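PDB 5CFJ: BIS(5'-nucleosyl)-tetraphosphatase (Diadenosine tetraphosphatase), putative from Plasmodium falciparum, which probably hydrolyses diadenosine tetraphosphate asymmetrically, as a Nudix-family enzyme. Local coordinates for residues A[76-88]-A[135-147]. Numbering follows the deposited sequence. Where two conformers were deposited one is given.
Sequences YKLLNYQKTLKYN and SLADLLKEAEEFL. With SO4 (sulfate ion), chain B.
Tyr81, Leu85 and Leu139 pack where residues 135-147 of the last helix of the Nudix fold lie nearly antiparallel to strand 81-88, the axes of these two segments 9.7 Å apart at closest approach. The helix covers one face of the mixed sheet, in which this strand pairs with strand 92-103. The tight part is apolar. Leu85 CD1 touches both Ser135 CB and Leu136 CD2, 3.9 Å from each; the small serine lets the helix come close, and here the backbones are nearest. Leu139, its CG anti to the backbone N (chi1 174°), brings CD1 to the edge of the Tyr81 ring, in its plane, and to Lys83 CB, while its side chain also reaches Leu12 and Tyr98 of the sheet. Small Ala143 lets the tyrosine ring come close, its CA over one face toward the rim. Farther along, Tyr81 CB sits over the centre of the Phe146 ring in a CH-pi contact, 3.9 Å from the centroid, the two rings meeting obliquely with planes 45° apart. Leu79 CD1 closes this end against Leu147 CD2 at 3.6 Å.

The looser flank is polar and watered. Lys83, extended throughout, runs past Leu139 with its methylenes and carries its ammonium out to a salt bridge with Glu142, a pairing that suits long, flexible chains at a partly exposed border. A water accepts from Lys83 NZ and donates to Ser135 O. Glu142 OE1 receives Lys83 NZ at 2.8 Å on its syn side, 32° out of the carboxylate plane.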
ATOM      1  N   TYR A  76      -9.981  -3.423  -8.812  1.00 13.10           N
ATOM      2  CA  TYR A  76      -8.704  -4.126  -8.806  1.00 13.00           C
ATOM      3  C   TYR A  76      -8.873  -5.628  -8.635  1.00 13.56           C
ATOM      4  O   TYR A  76      -9.905  -6.108  -8.157  1.00 15.59           O
ATOM      5  CB  TYR A  76      -7.765  -3.544  -7.736  1.00 12.78           C
ATOM      6  CG  TYR A  76      -8.297  -3.418  -6.323  1.00 12.78           C
ATOM      7  CD1 TYR A  76      -8.432  -4.526  -5.497  1.00 13.19           C
ATOM      8  CD2 TYR A  76      -8.607  -2.166  -5.796  1.00 13.70           C
ATOM      9  CE1 TYR A  76      -8.879  -4.392  -4.198  1.00 13.87           C
ATOM     10  CE2 TYR A  76      -9.053  -2.024  -4.500  1.00 13.58           C
ATOM     11  CZ  TYR A  76      -9.193  -3.142  -3.705  1.00 14.09           C
ATOM     12  OH  TYR A  76      -9.643  -3.000  -2.406  1.00 15.31           O
ATOM     13  N   LYS A  77      -7.852  -6.352  -9.067  1.00 13.47           N
ATOM     14  CA  LYS A  77      -7.804  -7.794  -8.947  1.00 14.66           C
ATOM     15  C   LYS A  77      -6.923  -8.155  -7.772  1.00 13.60           C
ATOM     16  O   LYS A  77      -5.725  -7.862  -7.778  1.00 13.85           O
ATOM     17  CB  LYS A  77      -7.255  -8.422 -10.214  1.00 17.37           C
ATOM     18  CG  LYS A  77      -7.175  -9.927 -10.170  1.00 19.08           C
ATOM     19  CD  LYS A  77      -6.513 -10.457 -11.427  1.00 23.25           C
ATOM     20  CE  LYS A  77      -6.335 -11.960 -11.403  1.00 25.95           C
ATOM     21  NZ  LYS A  77      -5.717 -12.416 -12.678  1.00 29.86           N
ATOM     22  N   LEU A  78      -7.504  -8.768  -6.753  1.00 13.97           N
ATOM     23  CA  LEU A  78      -6.728  -9.246  -5.622  1.00 15.04           C
ATOM     24  C   LEU A  78      -5.853 -10.393  -6.086  1.00 14.73           C
ATOM     25  O   LEU A  78      -6.333 -11.349  -6.696  1.00 18.08           O
ATOM     26  CB  LEU A  78      -7.636  -9.670  -4.466  1.00 17.85           C
ATOM     27  CG  LEU A  78      -8.376  -8.538  -3.747  1.00 20.39           C
ATOM     28  CD1 LEU A  78      -9.529  -9.087  -2.918  1.00 23.95           C
ATOM     29  CD2 LEU A  78      -7.425  -7.740  -2.873  1.00 19.81           C
ATOM     30  N   LEU A  79      -4.562 -10.288  -5.808  1.00 13.45           N
ATOM     31  CA  LEU A  79      -3.618 -11.318  -6.216  1.00 13.34           C
ATOM     32  C   LEU A  79      -3.203 -12.176  -5.036  1.00 13.12           C
ATOM     33  O   LEU A  79      -3.392 -11.812  -3.874  1.00 14.33           O
ATOM     34  CB  LEU A  79      -2.385 -10.693  -6.868  1.00 14.45           C
ATOM     35  CG  LEU A  79      -2.713  -9.808  -8.074  1.00 15.29           C
ATOM     36  CD1 LEU A  79      -1.447  -9.183  -8.633  1.00 16.31           C
ATOM     37  CD2 LEU A  79      -3.454 -10.589  -9.158  1.00 19.43           C
ATOM     38  N   ASN A  80      -2.612 -13.320  -5.341  1.00 13.69           N
ATOM     39  CA  ASN A  80      -2.254 -14.286  -4.317  1.00 14.09           C
ATOM     40  C   ASN A  80      -0.911 -13.982  -3.648  1.00 12.97           C
ATOM     41  O   ASN A  80      -0.013 -14.822  -3.611  1.00 14.29           O
ATOM     42  CB  ASN A  80      -2.231 -15.679  -4.924  1.00 15.71           C
ATOM     43  CG  ASN A  80      -2.054 -16.737  -3.889  1.00 17.84           C
ATOM     44  OD1 ASN A  80      -2.591 -16.617  -2.784  1.00 18.46           O
ATOM     45  ND2 ASN A  80      -1.275 -17.766  -4.209  1.00 18.38           N
ATOM     46  N   TYR A  81      -0.775 -12.776  -3.115  1.00 13.66           N
ATOM     47  CA  TYR A  81       0.438 -12.375  -2.424  1.00 13.13           C
ATOM     48  C   TYR A  81       0.066 -11.528  -1.223  1.00 13.12           C
ATOM     49  O   TYR A  81      -0.705 -10.580  -1.340  1.00 13.36           O
ATOM     50  CB  TYR A  81       1.380 -11.591  -3.352  1.00 15.08           C
ATOM     51  CG  TYR A  81       2.631 -11.111  -2.656  1.00 15.91           C
ATOM     52  CD1 TYR A  81       2.638  -9.918  -1.942  1.00 17.01           C
ATOM     53  CD2 TYR A  81       3.796 -11.852  -2.692  1.00 19.67           C
ATOM     54  CE1 TYR A  81       3.773  -9.477  -1.276  1.00 19.28           C
ATOM     55  CE2 TYR A  81       4.938 -11.421  -2.028  1.00 21.30           C
ATOM     56  CZ  TYR A  81       4.917 -10.229  -1.327  1.00 21.64           C
ATOM     57  OH  TYR A  81       6.039  -9.791  -0.671  1.00 24.69           O
ATOM     58  N   GLN A  82       0.625 -11.863  -0.070  1.00 13.85           N
ATOM     59  CA  GLN A  82       0.489 -11.024   1.114  1.00 13.79           C
ATOM     60  C   GLN A  82       1.767 -11.086   1.919  1.00 13.04           C
ATOM     61  O   GLN A  82       2.520 -12.064   1.845  1.00 14.53           O
ATOM     62  CB  GLN A  82      -0.688 -11.461   1.977  1.00 16.49           C
ATOM     63  CG  GLN A  82      -0.502 -12.841   2.576  1.00 18.06           C
ATOM     64  CD  GLN A  82      -1.596 -13.207   3.558  1.00 21.67           C
ATOM     65  OE1 GLN A  82      -1.357 -13.305   4.764  1.00 23.96           O
ATOM     66  NE2 GLN A  82      -2.800 -13.432   3.046  1.00 23.12           N
ATOM     67  N   LYS A  83       2.021 -10.040   2.690  1.00 12.72           N
ATOM     68  CA  LYS A  83       3.161 -10.065   3.591  1.00 13.12           C
ATOM     69  C   LYS A  83       2.853  -9.257   4.827  1.00 11.59           C
ATOM     70  O   LYS A  83       2.274  -8.171   4.750  1.00 12.42           O
ATOM     71  CB  LYS A  83       4.433  -9.533   2.921  1.00 15.48           C
ATOM     72  CG  LYS A  83       5.696  -9.768   3.774  1.00 20.46           C
ATOM     73  CD  LYS A  83       6.989  -9.329   3.109  1.00 24.05           C
ATOM     74  CE  LYS A  83       8.174  -9.696   3.996  1.00 27.41           C
ATOM     75  NZ  LYS A  83       9.489  -9.304   3.416  1.00 30.51           N
ATOM     76  N   THR A  84       3.278  -9.785   5.966  1.00 11.59           N
ATOM     77  CA  THR A  84       3.148  -9.095   7.234  1.00 12.01           C
ATOM     78  C   THR A  84       4.507  -8.526   7.628  1.00 12.44           C
ATOM     79  O   THR A  84       5.513  -9.231   7.652  1.00 14.35           O
ATOM     80  CB  THR A  84       2.611 -10.038   8.308  1.00 13.14           C
ATOM     81  OG1 THR A  84       1.313 -10.500   7.911  1.00 13.48           O
ATOM     82  CG2 THR A  84       2.482  -9.331   9.622  1.00 14.27           C
ATOM     83  N   LEU A  85       4.522  -7.232   7.907  1.00 12.72           N
ATOM     84  CA  LEU A  85       5.707  -6.522   8.363  1.00 13.24           C
ATOM     85  C   LEU A  85       5.564  -6.217   9.830  1.00 13.79           C
ATOM     86  O   LEU A  85       4.577  -5.642  10.240  1.00 15.25           O
ATOM     87  CB  LEU A  85       5.884  -5.212   7.592  1.00 13.69           C
ATOM     88  CG  LEU A  85       5.866  -5.280   6.071  1.00 15.75           C
ATOM     89  CD1 LEU A  85       6.111  -3.902   5.478  1.00 17.70           C
ATOM     90  CD2 LEU A  85       6.886  -6.281   5.560  1.00 19.11           C
ATOM     91  N   LYS A  86       6.556  -6.588  10.622  1.00 15.89           N
ATOM     92  CA  LYS A  86       6.570  -6.217  12.025  1.00 17.61           C
ATOM     93  C   LYS A  86       7.704  -5.239  12.263  1.00 18.89           C
ATOM     94  O   LYS A  86       8.842  -5.481  11.865  1.00 20.10           O
ATOM     95  CB  LYS A  86       6.714  -7.435  12.930  1.00 18.56           C
ATOM     96  CG  LYS A  86       6.736  -7.020  14.389  1.00 20.91           C
ATOM     97  CD  LYS A  86       6.537  -8.170  15.327  1.00 21.16           C
ATOM     98  CE  LYS A  86       6.336  -7.652  16.740  1.00 23.50           C
ATOM     99  NZ  LYS A  86       6.125  -8.762  17.696  1.00 24.42           N
ATOM    100  N   TYR A  87       7.382  -4.130  12.918  1.00 20.90           N
ATOM    101  CA  TYR A  87       8.339  -3.054  13.114  1.00 23.02           C
ATOM    102  C   TYR A  87       7.963  -2.253  14.340  1.00 28.55           C
ATOM    103  O   TYR A  87       6.935  -2.504  14.950  1.00 29.63           O
ATOM    104  CB  TYR A  87       8.400  -2.158  11.876  1.00 22.98           C
ATOM    105  CG  TYR A  87       7.055  -1.675  11.365  1.00 21.47           C
ATOM    106  CD1 TYR A  87       6.273  -2.482  10.549  1.00 20.04           C
ATOM    107  CD2 TYR A  87       6.576  -0.406  11.682  1.00 22.26           C
ATOM    108  CE1 TYR A  87       5.049  -2.048  10.069  1.00 19.49           C
ATOM    109  CE2 TYR A  87       5.348   0.043  11.199  1.00 21.33           C
ATOM    110  CZ  TYR A  87       4.589  -0.789  10.394  1.00 19.49           C
ATOM    111  OH  TYR A  87       3.371  -0.375   9.893  1.00 19.18           O
ATOM    112  N   ASN A  88       8.799  -1.293  14.715  1.00 33.64           N
ATOM    113  CA  ASN A  88       8.526  -0.512  15.911  1.00 40.51           C
ATOM    114  C   ASN A  88       8.090   0.908  15.605  1.00 45.30           C
ATOM    115  O   ASN A  88       8.580   1.533  14.665  1.00 45.83           O
ATOM    116  CB  ASN A  88       9.753  -0.496  16.817  1.00 44.37           C
ATOM    117  CG  ASN A  88      10.041  -1.852  17.417  1.00 48.33           C
ATOM    118  OD1 ASN A  88       9.126  -2.573  17.817  1.00 48.53           O
ATOM    119  ND2 ASN A  88      11.317  -2.212  17.483  1.00 50.79           N
ATOM    120  N   SER A 135      11.710  -2.540   5.446  1.00 17.75           N
ATOM    121  CA  SER A 135      10.585  -3.478   5.365  1.00 20.39           C
ATOM    122  C   SER A 135       9.691  -3.216   4.147  1.00 17.48           C
ATOM    123  O   SER A 135       9.316  -4.148   3.411  1.00 17.70           O
ATOM    124  CB  SER A 135       9.751  -3.416   6.649  1.00 25.79           C
ATOM    125  OG  SER A 135       9.333  -2.089   6.933  1.00 29.65           O
ATOM    126  N   LEU A 136       9.370  -1.943   3.928  1.00 16.21           N
ATOM    127  CA  LEU A 136       8.512  -1.545   2.816  1.00 15.43           C
ATOM    128  C   LEU A 136       9.229  -1.620   1.478  1.00 14.17           C
ATOM    129  O   LEU A 136       8.652  -2.070   0.480  1.00 15.36           O
ATOM    130  CB  LEU A 136       7.976  -0.126   3.021  1.00 18.81           C
ATOM    131  CG  LEU A 136       6.672   0.021   3.788  1.00 20.45           C
ATOM    132  CD1 LEU A 136       6.277   1.477   3.863  1.00 18.62           C
ATOM    133  CD2 LEU A 136       5.575  -0.807   3.127  1.00 19.96           C
ATOM    134  N   ALA A 137      10.480  -1.170   1.456  1.00 14.47           N
ATOM    135  CA  ALA A 137      11.265  -1.239   0.228  1.00 14.93           C
ATOM    136  C   ALA A 137      11.342  -2.690  -0.266  1.00 14.87           C
ATOM    137  O   ALA A 137      11.128  -3.024  -1.461  1.00 15.70           O
ATOM    138  CB  ALA A 137      12.656  -0.668   0.466  1.00 17.22           C
ATOM    139  N   ASP A 138      11.620  -3.566   0.690  1.00 14.46           N
ATOM    140  CA  ASP A 138      11.772  -4.968   0.387  1.00 14.38           C
ATOM    141  C   ASP A 138      10.436  -5.570  -0.022  1.00 14.39           C
ATOM    142  O   ASP A 138      10.394  -6.403  -0.925  1.00 15.84           O
ATOM    143  CB  ASP A 138      12.363  -5.721   1.575  1.00 16.04           C
ATOM    144  CG  ASP A 138      13.798  -5.327   1.845  1.00 16.80           C
ATOM    145  OD1 ASP A 138      14.406  -4.672   0.971  1.00 17.56           O
ATOM    146  OD2 ASP A 138      14.320  -5.668   2.920  1.00 19.11           O
ATOM    147  N   LEU A 139       9.342  -5.134   0.613  1.00 14.34           N
ATOM    148  CA  LEU A 139       8.012  -5.546   0.182  1.00 14.57           C
ATOM    149  C   LEU A 139       7.820  -5.250  -1.297  1.00 13.28           C
ATOM    150  O   LEU A 139       7.313  -6.098  -2.042  1.00 13.77           O
ATOM    151  CB  LEU A 139       6.945  -4.834   1.007  1.00 15.09           C
ATOM    152  CG  LEU A 139       5.491  -5.043   0.580  1.00 16.46           C
ATOM    153  CD1 LEU A 139       5.042  -6.485   0.806  1.00 21.02           C
ATOM    154  CD2 LEU A 139       4.583  -4.073   1.323  1.00 19.61           C
ATOM    155  N   LEU A 140       8.197  -4.047  -1.731  1.00 13.00           N
ATOM    156  CA  LEU A 140       7.987  -3.720  -3.147  1.00 13.55           C
ATOM    157  C   LEU A 140       8.805  -4.625  -4.064  1.00 13.99           C
ATOM    158  O   LEU A 140       8.305  -5.120  -5.108  1.00 14.32           O
ATOM    159  CB  LEU A 140       8.321  -2.262  -3.441  1.00 14.39           C
ATOM    160  CG  LEU A 140       7.551  -1.245  -2.602  1.00 13.12           C
ATOM    161  CD1 LEU A 140       7.793   0.161  -3.143  1.00 14.44           C
ATOM    162  CD2 LEU A 140       6.071  -1.572  -2.564  1.00 14.44           C
ATOM    163  N   LYS A 141      10.064  -4.866  -3.700  1.00 15.18           N
ATOM    164  CA  LYS A 141      10.884  -5.741  -4.545  0.55 15.61           C
ATOM    165  C   LYS A 141      10.336  -7.171  -4.612  1.00 16.07           C
ATOM    166  O   LYS A 141      10.286  -7.796  -5.684  1.00 17.30           O
ATOM    167  CB  LYS A 141      12.328  -5.763  -4.053  0.55 17.18           C
ATOM    168  CG  LYS A 141      13.083  -4.483  -4.323  0.55 23.02           C
ATOM    169  CD  LYS A 141      14.550  -4.643  -3.975  0.55 21.58           C
ATOM    170  CE  LYS A 141      15.168  -5.804  -4.736  0.55 19.25           C
ATOM    171  NZ  LYS A 141      15.207  -5.552  -6.203  0.55 46.38           N
ATOM    172  N   GLU A 142       9.914  -7.693  -3.472  1.00 15.54           N
ATOM    173  CA  GLU A 142       9.384  -9.049  -3.421  1.00 15.95           C
ATOM    174  C   GLU A 142       8.042  -9.168  -4.163  1.00 15.20           C
ATOM    175  O   GLU A 142       7.786 -10.173  -4.849  1.00 15.80           O
ATOM    176  CB  GLU A 142       9.286  -9.500  -1.961  1.00 18.08           C
ATOM    177  CG  GLU A 142      10.682  -9.538  -1.314  1.00 21.68           C
ATOM    178  CD  GLU A 142      10.700  -9.888   0.168  1.00 25.92           C
ATOM    179  OE1 GLU A 142       9.636 -10.194   0.740  1.00 27.70           O
ATOM    180  OE2 GLU A 142      11.799  -9.854   0.770  1.00 28.59           O
ATOM    181  N   ALA A 143       7.214  -8.128  -4.084  1.00 14.08           N
ATOM    182  CA  ALA A 143       5.972  -8.111  -4.841  1.00 14.14           C
ATOM    183  C   ALA A 143       6.267  -8.123  -6.334  1.00 14.45           C
ATOM    184  O   ALA A 143       5.599  -8.820  -7.099  1.00 14.83           O
ATOM    185  CB  ALA A 143       5.124  -6.901  -4.465  1.00 14.33           C
ATOM    186  N   GLU A 144       7.273  -7.363  -6.756  1.00 15.20           N
ATOM    187  CA  GLU A 144       7.620  -7.381  -8.178  1.00 18.42           C
ATOM    188  C   GLU A 144       8.124  -8.754  -8.613  1.00 17.92           C
ATOM    189  O   GLU A 144       7.824  -9.211  -9.725  1.00 17.90           O
ATOM    190  CB  GLU A 144       8.646  -6.301  -8.492  1.00 22.20           C
ATOM    191  CG  GLU A 144       8.037  -4.916  -8.458  1.00 25.98           C
ATOM    192  CD  GLU A 144       8.876  -3.890  -9.171  1.00 31.47           C
ATOM    193  OE1 GLU A 144      10.106  -3.882  -8.976  1.00 32.98           O
ATOM    194  OE2 GLU A 144       8.304  -3.095  -9.943  1.00 33.43           O
ATOM    195  N   GLU A 145       8.864  -9.419  -7.731  1.00 17.67           N
ATOM    196  CA  GLU A 145       9.277 -10.799  -7.985  1.00 19.79           C
ATOM    197  C   GLU A 145       8.064 -11.717  -8.183  1.00 18.84           C
ATOM    198  O   GLU A 145       8.033 -12.530  -9.113  1.00 20.67           O
ATOM    199  CB  GLU A 145      10.149 -11.295  -6.834  1.00 23.93           C
ATOM    200  CG  GLU A 145      10.923 -12.559  -7.106  1.00 31.38           C
ATOM    201  CD  GLU A 145      12.180 -12.634  -6.263  1.00 38.92           C
ATOM    202  OE1 GLU A 145      12.502 -11.626  -5.597  1.00 42.29           O
ATOM    203  OE2 GLU A 145      12.847 -13.690  -6.268  1.00 41.79           O
ATOM    204  N   PHE A 146       7.062 -11.585  -7.316  1.00 17.37           N
ATOM    205  CA  PHE A 146       5.840 -12.370  -7.474  1.00 16.97           C
ATOM    206  C   PHE A 146       5.153 -12.069  -8.808  1.00 17.16           C
ATOM    207  O   PHE A 146       4.720 -12.987  -9.521  1.00 18.38           O
ATOM    208  CB  PHE A 146       4.877 -12.116  -6.313  1.00 16.76           C
ATOM    209  CG  PHE A 146       3.498 -12.677  -6.540  1.00 16.67           C
ATOM    210  CD1 PHE A 146       3.206 -13.998  -6.236  1.00 20.11           C
ATOM    211  CD2 PHE A 146       2.492 -11.885  -7.067  1.00 17.27           C
ATOM    212  CE1 PHE A 146       1.941 -14.516  -6.455  1.00 21.63           C
ATOM    213  CE2 PHE A 146       1.230 -12.397  -7.296  1.00 19.11           C
ATOM    214  CZ  PHE A 146       0.951 -13.710  -6.985  1.00 20.54           C
ATOM    215  N   LEU A 147       5.053 -10.785  -9.144  1.00 16.69           N
ATOM    216  CA  LEU A 147       4.340 -10.359 -10.347  1.00 17.73           C
ATOM    217  C   LEU A 147       4.987 -10.856 -11.634  1.00 21.36           C
ATOM    218  O   LEU A 147       4.338 -10.916 -12.677  1.00 24.17           O
ATOM    219  CB  LEU A 147       4.231  -8.839 -10.374  1.00 17.05           C
ATOM    220  CG  LEU A 147       3.260  -8.229  -9.361  1.00 17.17           C
ATOM    221  CD1 LEU A 147       3.578  -6.760  -9.129  1.00 18.45           C
ATOM    222  CD2 LEU A 147       1.817  -8.398  -9.835  1.00 19.52           C
TER
HETATM  223  S   SO4 B 201       3.128   3.326  10.054  1.00 28.47           S
HETATM  224  O1  SO4 B 201       2.397   4.154   9.101  1.00 26.24           O
HETATM  225  O2  SO4 B 201       2.539   1.996  10.163  1.00 27.47           O
HETATM  226  O3  SO4 B 201       4.518   3.216   9.619  1.00 30.68           O
HETATM  227  O4  SO4 B 201       3.104   3.978  11.362  1.00 32.52           O
HETATM  228  O   HOH W   1       7.753 -11.581   0.184  1.00 28.58           O
HETATM  229  O   HOH W   2       9.889  -6.703   4.190  1.00 27.63           O